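PDB 1K32: tricorn protease from Thermoplasma acidophilum, which probably cleaves peptides as a serine protease in protein degradation, with beta propellers thought to gate the passage of substrates. Local coordinates for residues 19-24 / 58-63; 435-440 / 453-458; 607-612 / 625-630. All blocks are in the same frame, centred on the assembly; numbering follows the deposited sequence.

Contact 1 of 3, residues 19-24 / 58-63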
ATOM      1  N   ASN A  19      -8.502 -33.438  60.451  1.00 20.88           N
ATOM      2  CA  ASN A  19      -8.717 -32.230  61.240  1.00 23.53           C
ATOM      3  C   ASN A  19     -10.068 -32.128  61.940  1.00 21.30           C
ATOM      4  O   ASN A  19     -10.960 -31.419  61.502  1.00 20.31           O
ATOM      5  CB  ASN A  19      -8.476 -31.028  60.323  1.00 25.21           C
ATOM      6  CG  ASN A  19      -7.085 -31.070  59.673  1.00 27.57           C
ATOM      7  OD1 ASN A  19      -6.787 -30.323  58.743  1.00 27.45           O
ATOM      8  ND2 ASN A  19      -6.231 -31.946  60.178  1.00 28.36           N
ATOM      9  N   PRO A  20     -10.211 -32.817  63.070  1.00 19.82           N
ATOM     10  CA  PRO A  20     -11.471 -32.795  63.803  1.00 20.97           C
ATOM     11  C   PRO A  20     -11.499 -31.829  64.982  1.00 19.98           C
ATOM     12  O   PRO A  20     -10.471 -31.339  65.428  1.00 18.81           O
ATOM     13  CB  PRO A  20     -11.572 -34.230  64.271  1.00 20.31           C
ATOM     14  CG  PRO A  20     -10.135 -34.455  64.751  1.00 20.10           C
ATOM     15  CD  PRO A  20      -9.303 -33.839  63.632  1.00 19.86           C
ATOM     16  N   ASP A  21     -12.701 -31.583  65.483  1.00 20.33           N
ATOM     17  CA  ASP A  21     -12.913 -30.743  66.653  1.00 21.82           C
ATOM     18  C   ASP A  21     -14.010 -31.514  67.372  1.00 24.02           C
ATOM     19  O   ASP A  21     -14.675 -32.352  66.771  1.00 24.93           O
ATOM     20  CB  ASP A  21     -13.402 -29.341  66.277  1.00 21.81           C
ATOM     21  CG  ASP A  21     -13.399 -28.372  67.476  1.00 25.50           C
ATOM     22  OD1 ASP A  21     -13.829 -27.205  67.310  1.00 25.12           O
ATOM     23  OD2 ASP A  21     -12.964 -28.772  68.583  1.00 23.28           O
ATOM     24  N   ILE A  22     -14.206 -31.257  68.652  1.00 24.00           N
ATOM     25  CA  ILE A  22     -15.219 -32.001  69.373  1.00 24.00           C
ATOM     26  C   ILE A  22     -15.948 -31.131  70.371  1.00 22.94           C
ATOM     27  O   ILE A  22     -15.372 -30.206  70.929  1.00 19.99           O
ATOM     28  CB  ILE A  22     -14.583 -33.195  70.118  1.00 23.90           C
ATOM     29  CG1 ILE A  22     -15.661 -33.978  70.870  1.00 26.68           C
ATOM     30  CG2 ILE A  22     -13.512 -32.689  71.074  1.00 24.03           C
ATOM     31  CD1 ILE A  22     -15.177 -35.282  71.456  1.00 26.53           C
ATOM     32  N   HIS A  23     -17.227 -31.430  70.566  1.00 24.53           N
ATOM     33  CA  HIS A  23     -18.067 -30.717  71.527  1.00 27.27           C
ATOM     34  C   HIS A  23     -19.091 -31.718  72.034  1.00 26.57           C
ATOM     35  O   HIS A  23     -20.021 -32.082  71.319  1.00 25.21           O
ATOM     36  CB  HIS A  23     -18.787 -29.531  70.886  1.00 29.20           C
ATOM     37  CG  HIS A  23     -19.496 -28.661  71.876  1.00 33.31           C
ATOM     38  ND1 HIS A  23     -18.850 -27.696  72.617  1.00 34.42           N
ATOM     39  CD2 HIS A  23     -20.786 -28.652  72.294  1.00 35.55           C
ATOM     40  CE1 HIS A  23     -19.708 -27.132  73.449  1.00 35.21           C
ATOM     41  NE2 HIS A  23     -20.889 -27.695  73.273  1.00 36.79           N
ATOM     42  N   GLY A  24     -18.904 -32.169  73.268  1.00 28.43           N
ATOM     43  CA  GLY A  24     -19.814 -33.145  73.845  1.00 29.74           C
ATOM     44  C   GLY A  24     -19.765 -34.459  73.085  1.00 29.95           C
ATOM     45  O   GLY A  24     -18.726 -35.117  73.023  1.00 28.51           O
ATOM     46  N   ALA A  58     -11.957 -26.336  61.147  1.00 18.73           N
ATOM     47  CA  ALA A  58     -13.314 -25.984  61.581  1.00 19.99           C
ATOM     48  C   ALA A  58     -13.312 -26.061  63.097  1.00 21.15           C
ATOM     49  O   ALA A  58     -12.902 -27.076  63.663  1.00 17.58           O
ATOM     50  CB  ALA A  58     -14.337 -26.960  61.011  1.00 19.17           C
ATOM     51  N   ARG A  59     -13.768 -24.986  63.738  1.00 18.95           N
ATOM     52  CA  ARG A  59     -13.786 -24.897  65.191  1.00 20.43           C
ATOM     53  C   ARG A  59     -15.147 -24.537  65.760  1.00 20.94           C
ATOM     54  O   ARG A  59     -15.755 -23.549  65.344  1.00 21.88           O
ATOM     55  CB  ARG A  59     -12.775 -23.838  65.662  1.00 20.72           C
ATOM     56  CG  ARG A  59     -11.301 -24.202  65.462  1.00 21.79           C
ATOM     57  CD  ARG A  59     -10.916 -25.373  66.364  1.00 23.90           C
ATOM     58  NE  ARG A  59     -11.048 -25.029  67.775  1.00 25.67           N
ATOM     59  CZ  ARG A  59     -10.221 -24.220  68.430  1.00 27.37           C
ATOM     60  NH1 ARG A  59     -10.420 -23.960  69.714  1.00 28.07           N
ATOM     61  NH2 ARG A  59      -9.185 -23.679  67.805  1.00 28.75           N
ATOM     62  N   PHE A  60     -15.606 -25.333  66.723  1.00 21.81           N
ATOM     63  CA  PHE A  60     -16.875 -25.086  67.409  1.00 22.94           C
ATOM     64  C   PHE A  60     -16.708 -23.837  68.273  1.00 23.50           C
ATOM     65  O   PHE A  60     -15.666 -23.651  68.891  1.00 22.69           O
ATOM     66  CB  PHE A  60     -17.228 -26.213  68.396  1.00 20.65           C
ATOM     67  CG  PHE A  60     -17.859 -27.436  67.778  1.00 21.68           C
ATOM     68  CD1 PHE A  60     -17.161 -28.639  67.718  1.00 22.78           C
ATOM     69  CD2 PHE A  60     -19.175 -27.412  67.339  1.00 23.05           C
ATOM     70  CE1 PHE A  60     -17.771 -29.803  67.235  1.00 24.90           C
ATOM     71  CE2 PHE A  60     -19.797 -28.567  66.851  1.00 22.81           C
ATOM     72  CZ  PHE A  60     -19.095 -29.763  66.802  1.00 22.49           C
ATOM     73  N   PHE A  61     -17.723 -22.985  68.325  1.00 24.38           N
ATOM     74  CA  PHE A  61     -17.644 -21.842  69.217  1.00 27.63           C
ATOM     75  C   PHE A  61     -17.861 -22.484  70.588  1.00 29.59           C
ATOM     76  O   PHE A  61     -18.393 -23.593  70.675  1.00 27.90           O
ATOM     77  CB  PHE A  61     -18.753 -20.822  68.929  1.00 26.80           C
ATOM     78  CG  PHE A  61     -18.361 -19.772  67.938  1.00 25.44           C
ATOM     79  CD1 PHE A  61     -18.185 -20.089  66.595  1.00 26.39           C
ATOM     80  CD2 PHE A  61     -18.158 -18.457  68.347  1.00 26.18           C
ATOM     81  CE1 PHE A  61     -17.814 -19.105  65.672  1.00 23.70           C
ATOM     82  CE2 PHE A  61     -17.788 -17.471  67.434  1.00 24.62           C
ATOM     83  CZ  PHE A  61     -17.618 -17.797  66.097  1.00 24.77           C
ATOM     84  N   PRO A  62     -17.455 -21.803  71.669  1.00 31.12           N
ATOM     85  CA  PRO A  62     -17.597 -22.310  73.040  1.00 33.87           C
ATOM     86  C   PRO A  62     -18.908 -23.018  73.423  1.00 33.71           C
ATOM     87  O   PRO A  62     -18.879 -24.033  74.118  1.00 32.73           O
ATOM     88  CB  PRO A  62     -17.330 -21.065  73.899  1.00 35.04           C
ATOM     89  CG  PRO A  62     -17.660 -19.921  72.970  1.00 35.24           C
ATOM     90  CD  PRO A  62     -17.035 -20.394  71.692  1.00 31.93           C
ATOM     91  N   ASP A  63     -20.044 -22.497  72.975  1.00 33.76           N
ATOM     92  CA  ASP A  63     -21.322 -23.109  73.313  1.00 35.10           C
ATOM     93  C   ASP A  63     -21.745 -24.208  72.342  1.00 35.72           C
ATOM     94  O   ASP A  63     -22.832 -24.781  72.479  1.00 35.70           O
ATOM     95  CB  ASP A  63     -22.413 -22.039  73.397  1.00 36.60           C
ATOM     96  CG  ASP A  63     -22.643 -21.333  72.082  1.00 38.89           C
ATOM     97  OD1 ASP A  63     -23.373 -20.319  72.077  1.00 41.71           O
ATOM     98  OD2 ASP A  63     -22.106 -21.790  71.054  1.00 40.09           O
TER
HETATM   99  O   HOH W   1     -10.941 -28.841  62.962  1.00 25.07           O

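Contact 2 of 3, residues 435-440 / 453-458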
ATOM      1  N   ILE A 435      26.367 -35.780  15.658  1.00 22.63           N
ATOM      2  CA  ILE A 435      25.541 -35.350  16.772  1.00 23.39           C
ATOM      3  C   ILE A 435      26.397 -34.321  17.505  1.00 23.35           C
ATOM      4  O   ILE A 435      27.477 -34.637  18.003  1.00 21.80           O
ATOM      5  CB  ILE A 435      25.189 -36.540  17.710  1.00 25.99           C
ATOM      6  CG1 ILE A 435      24.475 -37.639  16.905  1.00 26.70           C
ATOM      7  CG2 ILE A 435      24.304 -36.065  18.865  1.00 24.59           C
ATOM      8  CD1 ILE A 435      24.110 -38.883  17.698  1.00 24.59           C
ATOM      9  N   ALA A 436      25.936 -33.077  17.530  1.00 22.23           N
ATOM     10  CA  ALA A 436      26.667 -32.019  18.214  1.00 21.52           C
ATOM     11  C   ALA A 436      25.904 -31.713  19.489  1.00 20.89           C
ATOM     12  O   ALA A 436      24.676 -31.642  19.477  1.00 20.25           O
ATOM     13  CB  ALA A 436      26.751 -30.773  17.334  1.00 23.53           C
ATOM     14  N   TYR A 437      26.630 -31.520  20.583  1.00 18.50           N
ATOM     15  CA  TYR A 437      25.996 -31.253  21.864  1.00 17.86           C
ATOM     16  C   TYR A 437      26.867 -30.436  22.817  1.00 19.20           C
ATOM     17  O   TYR A 437      28.100 -30.503  22.761  1.00 19.74           O
ATOM     18  CB  TYR A 437      25.628 -32.583  22.528  1.00 18.31           C
ATOM     19  CG  TYR A 437      26.798 -33.541  22.647  1.00 15.95           C
ATOM     20  CD1 TYR A 437      27.563 -33.607  23.810  1.00 18.62           C
ATOM     21  CD2 TYR A 437      27.149 -34.372  21.585  1.00 19.56           C
ATOM     22  CE1 TYR A 437      28.655 -34.481  23.916  1.00 17.74           C
ATOM     23  CE2 TYR A 437      28.246 -35.255  21.673  1.00 17.16           C
ATOM     24  CZ  TYR A 437      28.991 -35.298  22.838  1.00 19.10           C
ATOM     25  OH  TYR A 437      30.096 -36.123  22.906  1.00 20.11           O
ATOM     26  N   GLY A 438      26.208 -29.649  23.672  1.00 18.68           N
ATOM     27  CA  GLY A 438      26.908 -28.855  24.665  1.00 18.26           C
ATOM     28  C   GLY A 438      27.342 -29.784  25.792  1.00 20.12           C
ATOM     29  O   GLY A 438      26.511 -30.479  26.404  1.00 21.71           O
ATOM     30  N   PHE A 439      28.639 -29.801  26.074  1.00 19.85           N
ATOM     31  CA  PHE A 439      29.181 -30.681  27.100  1.00 18.29           C
ATOM     32  C   PHE A 439      29.630 -29.951  28.369  1.00 18.74           C
ATOM     33  O   PHE A 439      30.655 -29.274  28.379  1.00 17.53           O
ATOM     34  CB  PHE A 439      30.335 -31.499  26.488  1.00 18.99           C
ATOM     35  CG  PHE A 439      30.893 -32.545  27.412  1.00 17.11           C
ATOM     36  CD1 PHE A 439      32.093 -32.336  28.074  1.00 18.08           C
ATOM     37  CD2 PHE A 439      30.203 -33.731  27.635  1.00 19.35           C
ATOM     38  CE1 PHE A 439      32.605 -33.299  28.949  1.00 20.77           C
ATOM     39  CE2 PHE A 439      30.698 -34.704  28.507  1.00 20.72           C
ATOM     40  CZ  PHE A 439      31.905 -34.491  29.168  1.00 19.33           C
ATOM     41  N   PRO A 440      28.841 -30.054  29.458  1.00 20.30           N
ATOM     42  CA  PRO A 440      29.247 -29.367  30.689  1.00 20.15           C
ATOM     43  C   PRO A 440      30.475 -30.014  31.319  1.00 21.58           C
ATOM     44  O   PRO A 440      30.617 -31.243  31.345  1.00 18.45           O
ATOM     45  CB  PRO A 440      27.996 -29.427  31.572  1.00 19.48           C
ATOM     46  CG  PRO A 440      27.220 -30.578  31.032  1.00 25.48           C
ATOM     47  CD  PRO A 440      27.454 -30.543  29.551  1.00 22.16           C
ATOM     48  N   ALA A 453      31.460 -26.811  26.493  1.00 17.08           N
ATOM     49  CA  ALA A 453      32.091 -26.849  25.193  1.00 16.58           C
ATOM     50  C   ALA A 453      31.208 -27.681  24.277  1.00 17.16           C
ATOM     51  O   ALA A 453      30.493 -28.566  24.733  1.00 19.37           O
ATOM     52  CB  ALA A 453      33.472 -27.485  25.303  1.00 18.63           C
ATOM     53  N   ILE A 454      31.231 -27.386  22.990  1.00 15.76           N
ATOM     54  CA  ILE A 454      30.451 -28.158  22.048  1.00 17.74           C
ATOM     55  C   ILE A 454      31.280 -29.376  21.638  1.00 16.75           C
ATOM     56  O   ILE A 454      32.451 -29.242  21.300  1.00 18.69           O
ATOM     57  CB  ILE A 454      30.132 -27.348  20.773  1.00 17.59           C
ATOM     58  CG1 ILE A 454      29.267 -26.127  21.133  1.00 19.80           C
ATOM     59  CG2 ILE A 454      29.442 -28.258  19.734  1.00 19.65           C
ATOM     60  CD1 ILE A 454      28.016 -26.452  21.915  1.00 19.27           C
ATOM     61  N   HIS A 455      30.685 -30.557  21.714  1.00 16.64           N
ATOM     62  CA  HIS A 455      31.362 -31.787  21.289  1.00 19.34           C
ATOM     63  C   HIS A 455      30.593 -32.333  20.101  1.00 19.95           C
ATOM     64  O   HIS A 455      29.374 -32.187  20.031  1.00 19.04           O
ATOM     65  CB  HIS A 455      31.351 -32.852  22.386  1.00 19.26           C
ATOM     66  CG  HIS A 455      32.428 -32.690  23.407  1.00 19.93           C
ATOM     67  ND1 HIS A 455      33.323 -31.642  23.389  1.00 21.75           N
ATOM     68  CD2 HIS A 455      32.742 -33.437  24.494  1.00 21.03           C
ATOM     69  CE1 HIS A 455      34.140 -31.747  24.424  1.00 21.90           C
ATOM     70  NE2 HIS A 455      33.807 -32.827  25.111  1.00 23.76           N
ATOM     71  N   VAL A 456      31.296 -32.961  19.168  1.00 19.05           N
ATOM     72  CA  VAL A 456      30.624 -33.528  18.016  1.00 20.35           C
ATOM     73  C   VAL A 456      30.953 -35.012  17.910  1.00 22.53           C
ATOM     74  O   VAL A 456      32.126 -35.402  17.910  1.00 21.67           O
ATOM     75  CB  VAL A 456      31.043 -32.836  16.716  1.00 18.62           C
ATOM     76  CG1 VAL A 456      30.323 -33.487  15.543  1.00 19.44           C
ATOM     77  CG2 VAL A 456      30.737 -31.348  16.805  1.00 21.32           C
ATOM     78  N   TYR A 457      29.905 -35.825  17.831  1.00 22.37           N
ATOM     79  CA  TYR A 457      30.041 -37.273  17.721  1.00 22.97           C
ATOM     80  C   TYR A 457      29.846 -37.728  16.277  1.00 22.63           C
ATOM     81  O   TYR A 457      28.828 -37.417  15.653  1.00 22.43           O
ATOM     82  CB  TYR A 457      28.998 -37.957  18.608  1.00 26.18           C
ATOM     83  CG  TYR A 457      29.080 -39.462  18.608  1.00 28.63           C
ATOM     84  CD1 TYR A 457      30.187 -40.114  19.152  1.00 29.98           C
ATOM     85  CD2 TYR A 457      28.050 -40.236  18.075  1.00 28.99           C
ATOM     86  CE1 TYR A 457      30.266 -41.501  19.170  1.00 33.30           C
ATOM     87  CE2 TYR A 457      28.119 -41.633  18.087  1.00 32.91           C
ATOM     88  CZ  TYR A 457      29.233 -42.254  18.637  1.00 32.70           C
ATOM     89  OH  TYR A 457      29.327 -43.625  18.647  1.00 37.43           O
ATOM     90  N   ASP A 458      30.821 -38.456  15.748  1.00 22.66           N
ATOM     91  CA  ASP A 458      30.737 -38.968  14.383  1.00 26.77           C
ATOM     92  C   ASP A 458      30.262 -40.420  14.442  1.00 28.15           C
ATOM     93  O   ASP A 458      30.992 -41.301  14.919  1.00 26.77           O
ATOM     94  CB  ASP A 458      32.109 -38.912  13.695  1.00 28.37           C
ATOM     95  CG  ASP A 458      32.043 -39.243  12.195  1.00 31.79           C
ATOM     96  OD1 ASP A 458      31.075 -39.894  11.746  1.00 32.58           O
ATOM     97  OD2 ASP A 458      32.976 -38.859  11.458  1.00 34.26           O
TER

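Contact 3 of 3, residues 607-612 / 625-630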
ATOM      1  N   LYS A 607       8.926 -12.191  14.195  1.00 32.32           N
ATOM      2  CA  LYS A 607       7.831 -12.408  15.131  1.00 32.42           C
ATOM      3  C   LYS A 607       8.273 -11.981  16.526  1.00 31.68           C
ATOM      4  O   LYS A 607       9.416 -12.227  16.911  1.00 32.17           O
ATOM      5  CB  LYS A 607       7.469 -13.896  15.146  1.00 34.53           C
ATOM      6  CG  LYS A 607       6.110 -14.219  15.727  1.00 39.33           C
ATOM      7  CD  LYS A 607       4.985 -13.820  14.767  1.00 39.71           C
ATOM      8  CE  LYS A 607       5.044 -14.605  13.462  1.00 41.15           C
ATOM      9  NZ  LYS A 607       3.827 -14.356  12.622  1.00 40.54           N
ATOM     10  N   ASN A 608       7.381 -11.347  17.284  1.00 30.11           N
ATOM     11  CA  ASN A 608       7.720 -10.924  18.640  1.00 31.05           C
ATOM     12  C   ASN A 608       6.773 -11.522  19.674  1.00 30.23           C
ATOM     13  O   ASN A 608       5.876 -12.287  19.331  1.00 31.83           O
ATOM     14  CB  ASN A 608       7.718  -9.392  18.756  1.00 32.14           C
ATOM     15  CG  ASN A 608       6.351  -8.778  18.486  1.00 34.19           C
ATOM     16  OD1 ASN A 608       5.345  -9.478  18.374  1.00 34.22           O
ATOM     17  ND2 ASN A 608       6.314  -7.452  18.389  1.00 36.84           N
ATOM     18  N   ASN A 609       6.991 -11.182  20.939  1.00 29.18           N
ATOM     19  CA  ASN A 609       6.167 -11.672  22.034  1.00 29.51           C
ATOM     20  C   ASN A 609       6.171 -13.190  22.146  1.00 28.57           C
ATOM     21  O   ASN A 609       5.165 -13.796  22.522  1.00 27.25           O
ATOM     22  CB  ASN A 609       4.733 -11.157  21.876  1.00 31.71           C
ATOM     23  CG  ASN A 609       4.639  -9.652  22.033  1.00 33.42           C
ATOM     24  OD1 ASN A 609       3.799  -9.005  21.420  1.00 36.29           O
ATOM     25  ND2 ASN A 609       5.505  -9.089  22.868  1.00 35.30           N
ATOM     26  N   LEU A 610       7.312 -13.801  21.839  1.00 27.01           N
ATOM     27  CA  LEU A 610       7.436 -15.251  21.912  1.00 28.83           C
ATOM     28  C   LEU A 610       7.907 -15.696  23.289  1.00 29.44           C
ATOM     29  O   LEU A 610       8.465 -14.911  24.051  1.00 30.21           O
ATOM     30  CB  LEU A 610       8.425 -15.758  20.860  1.00 27.74           C
ATOM     31  CG  LEU A 610       8.145 -15.384  19.402  1.00 28.11           C
ATOM     32  CD1 LEU A 610       9.239 -15.969  18.513  1.00 25.14           C
ATOM     33  CD2 LEU A 610       6.771 -15.894  18.983  1.00 25.53           C
ATOM     34  N   THR A 611       7.681 -16.964  23.604  1.00 30.06           N
ATOM     35  CA  THR A 611       8.109 -17.511  24.884  1.00 32.02           C
ATOM     36  C   THR A 611       8.705 -18.890  24.658  1.00 32.72           C
ATOM     37  O   THR A 611       9.319 -19.463  25.553  1.00 34.94           O
ATOM     38  CB  THR A 611       6.927 -17.635  25.867  1.00 31.93           C
ATOM     39  OG1 THR A 611       5.923 -18.481  25.298  1.00 33.06           O
ATOM     40  CG2 THR A 611       6.321 -16.275  26.146  1.00 30.78           C
ATOM     41  N   ASP A 612       8.530 -19.413  23.449  1.00 33.56           N
ATOM     42  CA  ASP A 612       9.038 -20.735  23.107  1.00 34.80           C
ATOM     43  C   ASP A 612       8.936 -20.918  21.591  1.00 34.53           C
ATOM     44  O   ASP A 612       8.047 -20.345  20.951  1.00 34.55           O
ATOM     45  CB  ASP A 612       8.206 -21.802  23.834  1.00 36.97           C
ATOM     46  CG  ASP A 612       8.881 -23.170  23.863  1.00 40.73           C
ATOM     47  OD1 ASP A 612       8.230 -24.138  24.318  1.00 43.23           O
ATOM     48  OD2 ASP A 612      10.052 -23.287  23.442  1.00 42.50           O
ATOM     49  N   ARG A 625       5.035 -20.469  21.066  1.00 31.35           N
ATOM     50  CA  ARG A 625       4.160 -20.205  22.190  1.00 33.05           C
ATOM     51  C   ARG A 625       4.385 -18.700  22.356  1.00 34.30           C
ATOM     52  O   ARG A 625       5.523 -18.226  22.266  1.00 30.84           O
ATOM     53  CB  ARG A 625       4.643 -20.953  23.435  1.00 35.97           C
ATOM     54  CG  ARG A 625       4.054 -20.454  24.746  1.00 39.77           C
ATOM     55  CD  ARG A 625       2.727 -21.090  25.069  1.00 41.05           C
ATOM     56  NE  ARG A 625       2.860 -22.523  25.319  1.00 41.13           N
ATOM     57  CZ  ARG A 625       1.834 -23.328  25.573  1.00 39.52           C
ATOM     58  NH1 ARG A 625       2.040 -24.623  25.782  1.00 37.78           N
ATOM     59  NH2 ARG A 625       0.604 -22.832  25.619  1.00 35.63           N
ATOM     60  N   LYS A 626       3.311 -17.944  22.546  1.00 33.20           N
ATOM     61  CA  LYS A 626       3.450 -16.510  22.724  1.00 36.34           C
ATOM     62  C   LYS A 626       3.145 -16.129  24.165  1.00 37.58           C
ATOM     63  O   LYS A 626       2.744 -16.974  24.964  1.00 36.83           O
ATOM     64  CB  LYS A 626       2.538 -15.756  21.751  1.00 34.16           C
ATOM     65  CG  LYS A 626       2.918 -15.987  20.300  1.00 33.40           C
ATOM     66  CD  LYS A 626       2.228 -15.029  19.350  1.00 34.31           C
ATOM     67  CE  LYS A 626       2.647 -15.325  17.913  1.00 32.71           C
ATOM     68  NZ  LYS A 626       2.171 -14.306  16.961  1.00 33.99           N
ATOM     69  N   ASP A 627       3.346 -14.857  24.491  1.00 39.48           N
ATOM     70  CA  ASP A 627       3.111 -14.369  25.842  1.00 41.18           C
ATOM     71  C   ASP A 627       1.652 -14.520  26.248  1.00 41.48           C
ATOM     72  O   ASP A 627       1.337 -14.571  27.436  1.00 41.49           O
ATOM     73  CB  ASP A 627       3.543 -12.904  25.948  1.00 44.46           C
ATOM     74  CG  ASP A 627       2.784 -12.004  24.998  1.00 48.22           C
ATOM     75  OD1 ASP A 627       2.591 -12.402  23.826  1.00 50.09           O
ATOM     76  OD2 ASP A 627       2.386 -10.893  25.414  1.00 50.68           O
ATOM     77  N   ASP A 628       0.765 -14.603  25.263  1.00 40.33           N
ATOM     78  CA  ASP A 628      -0.653 -14.762  25.543  1.00 39.59           C
ATOM     79  C   ASP A 628      -0.963 -16.208  25.927  1.00 38.70           C
ATOM     80  O   ASP A 628      -2.112 -16.559  26.195  1.00 38.90           O
ATOM     81  CB  ASP A 628      -1.487 -14.352  24.326  1.00 40.17           C
ATOM     82  CG  ASP A 628      -1.269 -15.262  23.132  1.00 41.57           C
ATOM     83  OD1 ASP A 628      -0.476 -16.224  23.238  1.00 40.84           O
ATOM     84  OD2 ASP A 628      -1.897 -15.016  22.084  1.00 41.18           O
ATOM     85  N   GLY A 629       0.070 -17.045  25.942  1.00 36.39           N
ATOM     86  CA  GLY A 629      -0.108 -18.433  26.316  1.00 34.41           C
ATOM     87  C   GLY A 629      -0.589 -19.368  25.223  1.00 34.05           C
ATOM     88  O   GLY A 629      -0.596 -20.575  25.415  1.00 33.59           O
ATOM     89  N   LYS A 630      -0.983 -18.829  24.077  1.00 33.14           N
ATOM     90  CA  LYS A 630      -1.472 -19.667  22.984  1.00 33.34           C
ATOM     91  C   LYS A 630      -0.371 -20.171  22.061  1.00 31.25           C
ATOM     92  O   LYS A 630       0.670 -19.536  21.912  1.00 28.99           O
ATOM     93  CB  LYS A 630      -2.515 -18.903  22.165  1.00 35.98           C
ATOM     94  CG  LYS A 630      -3.740 -18.511  22.969  1.00 38.72           C
ATOM     95  CD  LYS A 630      -4.655 -17.588  22.188  1.00 40.54           C
ATOM     96  CE  LYS A 630      -5.796 -17.089  23.067  1.00 42.89           C
ATOM     97  NZ  LYS A 630      -6.673 -16.130  22.346  1.00 43.56           N
TER
HETATM   98  O   HOH W   2       3.895 -12.221  17.573  1.00 32.95           O

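Contact 1 of 3, residues 19-24 / 58-63
D21 and F60 make the tight end of this contact. The backbone N of F60 reaches D21 OD1 at 2.6 Å with a nearly straight N-H (165°), meeting the oxygen close to the line of its C-O bond. The carboxylate gets there because CG is anti to the backbone N of its own residue (chi1 -170°), which carries it across to the other strand. D21 OD1 also takes a salt bridge at 3.6 Å from R59 NE, at the edge of the guanidinium and in its plane, while D21 OD2 accepts from I22 N, which lies above the carboxylate plane. With both oxygens engaged, the buried carboxylate should be held in rotation, and the amide donors and R59 probably favour its charged form. Beside it, H23 CB sits over the centre of the F60 ring, 3.7 Å from the centroid, a CH-pi contact on one face.

The segments belong to the innermost strands of the first two blades of the six-bladed propeller. They run nearly parallel (7°) with axes 6.7 Å apart, and no direct backbone-to-backbone hydrogen bond joins them. Between the carbonyls of A58 and N19 a water bridges the strands, donating to A58 O at 2.7 Å and to N19 O at 3.0 Å, though other acceptors compete for its protons. The two inner strands of the last blade, 249-254 and 259-263, pack against P20.

Toward solvent the fit slackens. The H23 imidazole is set obliquely to the F60 ring, and its CE1 approaches P62 O at 3.3 Å. D63 is exposed; its OD2 is hydrogen-bonded to R65 N, just beyond the segment.

Contact 2 of 3, residues 435-440 / 453-458
H455 is held between Y437 and F439 of the neighbouring strand, in a beta hairpin whose strands are the two central ones of the fourth blade of the seven-bladed propeller. H455 CB lies over one face of the Y437 ring, 3.8 Å from its centroid and 29° off the normal. Y437 comes under it because CG stands between its own backbone N and carbonyl carbon (chi1 54°), folding the ring back over the strand pair. On the imidazole, F439 CB sits over one face at 3.9 Å from the centroid; the F439 ring itself is near parallel (16°) but slid so far that overlap is slight.

Hydrogen-bonded pairs 435/457, 437/455 and 439/453 fix this register. H455 N to Y437 O measures 2.8 Å and the return bond, Y437 N to H455 O, 2.9 Å. On the other face A436 and I454 pack on P477 of the next blade, with I454 CD1 lying 3.8 Å from G438 CA.

Farther out, strand 412-417 of the preceding blade backs the aromatic cluster: E416 touches F439 and H455, and its OE2 is hydrogen-bonded to Y437 OH, whose oxygen lies at the edge of the H455 ring and 3.5 Å from H455 CB.

Contact 3 of 3, residues 607-612 / 625-630
Opposite R625 the first segment places two residues, T611 and D612, where a regular strand would place one: a classic beta bulge, at the point where the chain leaves the outermost strand of the sixth blade of the seven-bladed propeller and enters the innermost strand of the seventh. The backbone bonds give the evidence. R625 O accepts from T611 N at 2.8 Å and, weakly, from D612 N at 3.4 Å, whereas R625 N returns a single straight bond (164°) to D612 O at 3.0 Å. The register therefore slips by one between the pairs L610/K626 and D612/R625. Farther along, D627 N reaches N609 O at 2.9 Å.

Apolar contact is modest. The CB atoms of D612 and R625 touch on one face, where F303 of the first blade packs against both residues; L610 CD2 meets K626 CG, and T611 CG2 lies against the backbone of D627.

Charged groups gather at the other end. The extended K626 chain crosses K607 at about a right angle, bringing its NZ to 3.6 Å from K607 CD. Both ammonium groups form salt bridges with E642 OE1, which should offset their closeness. A water links the segments as well, accepting from K626 NZ at 2.8 Å and donating to N608 O.

Within 625-630 a type I turn from K626 to G629 reverses the strand. D628 OD1 accepts from K630 N at 2.8 Å, an Asx turn. The R625 chain bends at chi2 and chi3 (86° and 66°), curling its guanidinium to the turn so that NH2 donates to G629 O at 2.6 Å, with that oxygen in the guanidinium plane.

All three contacts are propeller contacts, but they join different elements. Contact 1 lies in the six-bladed ring, between neighbouring blades; contacts 2 and 3 share the seven-bladed ring, the former within one blade and the latter where one blade gives way to the next. Chemistry follows place. Contact 2 is buried, with a regular backbone ladder and aromatic packing. Contact 1 is partly buried, and a carboxylate and a water replace a backbone ladder. Contact 3 is a surface contact, mixing an irregular backbone register with lysine salt bridges. Nothing touches directly: the nearest atoms of contacts 2 and 3 are about 17 Å apart, those of contacts 1 and 2 about 44 Å.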